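Local coordinates for protein ATP-dependent CLP protease, putative (PDB 2F6I) that probably hydrolyses proteins to small peptides as the serine peptidase subunit of an ATP-dependent Clp protease of the malaria parasite, at residues C[174-179]-C[192-197]. Numbering follows the deposited sequence.
Sequences ETIEKD and KQYGII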
loop_
_atom_site.group_PDB
_atom_site.type_symbol
_atom_site.label_atom_id
_atom_site.label_comp_id
_atom_site.label_asym_id
_atom_site.label_seq_id
_atom_site.Cartn_x
_atom_site.Cartn_y
_atom_site.Cartn_z
ATOM N N GLU C 174 26.932 -12.072 37.245
ATOM C CA GLU C 174 26.181 -10.956 37.814
ATOM C C GLU C 174 26.599 -9.646 37.156
ATOM O O GLU C 174 25.753 -8.854 36.734
ATOM C CB GLU C 174 26.417 -10.861 39.325
ATOM C CG GLU C 174 25.823 -12.006 40.129
ATOM C CD GLU C 174 26.356 -13.358 39.697
ATOM O OE1 GLU C 174 27.590 -13.557 39.736
ATOM O OE2 GLU C 174 25.536 -14.222 39.318
ATOM N N THR C 175 27.906 -9.424 37.077
ATOM C CA THR C 175 28.437 -8.212 36.467
ATOM C C THR C 175 27.992 -8.114 35.011
ATOM O O THR C 175 27.529 -7.063 34.568
ATOM C CB THR C 175 29.978 -8.190 36.522
ATOM O OG1 THR C 175 30.406 -8.166 37.889
ATOM C CG2 THR C 175 30.524 -6.966 35.802
ATOM N N ILE C 176 28.134 -9.216 34.278
ATOM C CA ILE C 176 27.753 -9.261 32.870
ATOM C C ILE C 176 26.297 -8.854 32.691
ATOM O O ILE C 176 25.983 -7.960 31.905
ATOM C CB ILE C 176 27.925 -10.681 32.275
ATOM C CG1 ILE C 176 29.370 -11.159 32.448
ATOM C CG2 ILE C 176 27.533 -10.676 30.801
ATOM C CD1 ILE C 176 30.401 -10.295 31.756
ATOM N N GLU C 177 25.410 -9.515 33.426
ATOM C CA GLU C 177 23.990 -9.222 33.332
ATOM C C GLU C 177 23.665 -7.775 33.689
ATOM O O GLU C 177 22.932 -7.101 32.963
ATOM C CB GLU C 177 23.201 -10.181 34.221
ATOM C CG GLU C 177 21.717 -9.900 34.263
ATOM C CD GLU C 177 20.912 -11.125 34.632
ATOM O OE1 GLU C 177 21.355 -11.881 35.525
ATOM O OE2 GLU C 177 19.834 -11.326 34.035
ATOM N N LYS C 178 24.204 -7.295 34.803
ATOM C CA LYS C 178 23.956 -5.920 35.218
ATOM C C LYS C 178 24.388 -4.966 34.108
ATOM O O LYS C 178 23.653 -4.046 33.749
ATOM C CB LYS C 178 24.716 -5.607 36.508
ATOM N N ASP C 179 25.578 -5.193 33.560
ATOM C CA ASP C 179 26.090 -4.344 32.493
ATOM C C ASP C 179 25.222 -4.392 31.243
ATOM O O ASP C 179 24.985 -3.367 30.606
ATOM C CB ASP C 179 27.529 -4.727 32.135
ATOM C CG ASP C 179 28.519 -4.329 33.211
ATOM O OD1 ASP C 179 28.315 -3.265 33.835
ATOM O OD2 ASP C 179 29.505 -5.068 33.425
ATOM N N LYS C 192 39.177 -4.140 26.807
ATOM C CA LYS C 192 40.336 -4.928 27.197
ATOM C C LYS C 192 40.334 -5.162 28.706
ATOM O O LYS C 192 40.530 -6.283 29.172
ATOM C CB LYS C 192 41.621 -4.210 26.792
ATOM C CG LYS C 192 42.885 -4.906 27.256
ATOM C CD LYS C 192 44.107 -4.090 26.896
ATOM C CE LYS C 192 45.375 -4.752 27.390
ATOM N NZ LYS C 192 46.570 -3.950 27.014
ATOM N N GLN C 193 40.107 -4.094 29.462
ATOM C CA GLN C 193 40.074 -4.175 30.916
ATOM C C GLN C 193 38.951 -5.097 31.374
ATOM O O GLN C 193 39.033 -5.708 32.442
ATOM C CB GLN C 193 39.873 -2.784 31.515
ATOM C CG GLN C 193 40.908 -1.767 31.062
ATOM C CD GLN C 193 40.604 -0.369 31.563
ATOM O OE1 GLN C 193 39.496 0.140 31.383
ATOM N NE2 GLN C 193 41.593 0.263 32.192
ATOM N N TYR C 194 37.905 -5.194 30.558
ATOM C CA TYR C 194 36.758 -6.037 30.869
ATOM C C TYR C 194 37.128 -7.496 30.617
ATOM O O TYR C 194 36.556 -8.406 31.218
ATOM C CB TYR C 194 35.572 -5.653 29.983
ATOM C CG TYR C 194 34.213 -6.022 30.541
ATOM C CD1 TYR C 194 33.557 -5.185 31.443
ATOM C CD2 TYR C 194 33.574 -7.197 30.150
ATOM C CE1 TYR C 194 32.297 -5.504 31.939
ATOM C CE2 TYR C 194 32.312 -7.528 30.642
ATOM C CZ TYR C 194 31.679 -6.677 31.533
ATOM O OH TYR C 194 30.425 -6.992 32.005
ATOM N N GLY C 195 38.085 -7.712 29.719
ATOM C CA GLY C 195 38.515 -9.064 29.407
ATOM C C GLY C 195 37.918 -9.619 28.125
ATOM O O GLY C 195 37.941 -10.832 27.902
ATOM N N ILE C 196 37.385 -8.737 27.282
ATOM C CA ILE C 196 36.785 -9.145 26.013
ATOM C C ILE C 196 37.852 -9.280 24.930
ATOM O O ILE C 196 37.807 -10.200 24.118
ATOM C CB ILE C 196 35.705 -8.135 25.557
ATOM C CG1 ILE C 196 34.523 -8.183 26.528
ATOM C CG2 ILE C 196 35.244 -8.454 24.137
ATOM C CD1 ILE C 196 33.463 -7.132 26.270
ATOM N N ILE C 197 38.804 -8.357 24.919
ATOM C CA ILE C 197 39.895 -8.397 23.950
ATOM C C ILE C 197 41.215 -8.361 24.708
ATOM O O ILE C 197 41.273 -7.907 25.849
ATOM C CB ILE C 197 39.854 -7.197 22.978
ATOM C CG1 ILE C 197 39.906 -5.886 23.765
ATOM C CG2 ILE C 197 38.605 -7.275 22.113
ATOM C CD1 ILE C 197 39.957 -4.646 22.902
#
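Tyr194 alone in segment 192-197 touches segment 174-179, linking helices 173-181 and 188-194: its phenol reaches Thr175, Ile176 and Asp179 while the nearest CA atoms, those of Ile176 and Tyr194, stay 9.8 Å apart. With CG anti to the backbone N (chi1 -157°), the side chain leaves the last turn of its helix and heads for the other segment. CB, CG and the two CD atoms make no close contact there; outside the segments, the side chain packs on Ile133 and on Met186 of strand 185-186. Contact with segment 174-179 begins at the CE atoms. CE2 meets the methyl CD1 of Ile176 at 3.5 Å, the methyl lying at the ring edge near its plane, and CE1 on the other flank has Asp179 OD2 as its neighbour. At the tip, OH donates a hydrogen bond of 2.6 Å to Asp179 OD2, which receives it through the anti lone pair, the one turned away from OD1. This acceptor lies in the ring plane, but the carboxylate itself is twisted 57° from it. Both helices belong to the C-terminal half of the catalytic (ClpP, peptidase S14) domain, the part of the longer protein present in this chain, and the Asp179 side chain lies about 8 Å from that of His134, the predicted active-site histidine. With Tyr194 on OD2 and Arg182 in a salt bridge on OD1, the carboxylate has a partner at each oxygen and its rotation is fixed. Across the contact the hydroxyl is also flanked by Ile176 CD1, 3.3 Å from Tyr194 OH, and by Thr175 CG2, 3.8 Å from the same oxygen. Thr175 OG1 is hydrogen-bonded to Thr172 OG1. Just beyond the tyrosine, Gly195 ends the helix in a Schellman motif with positive phi (100°).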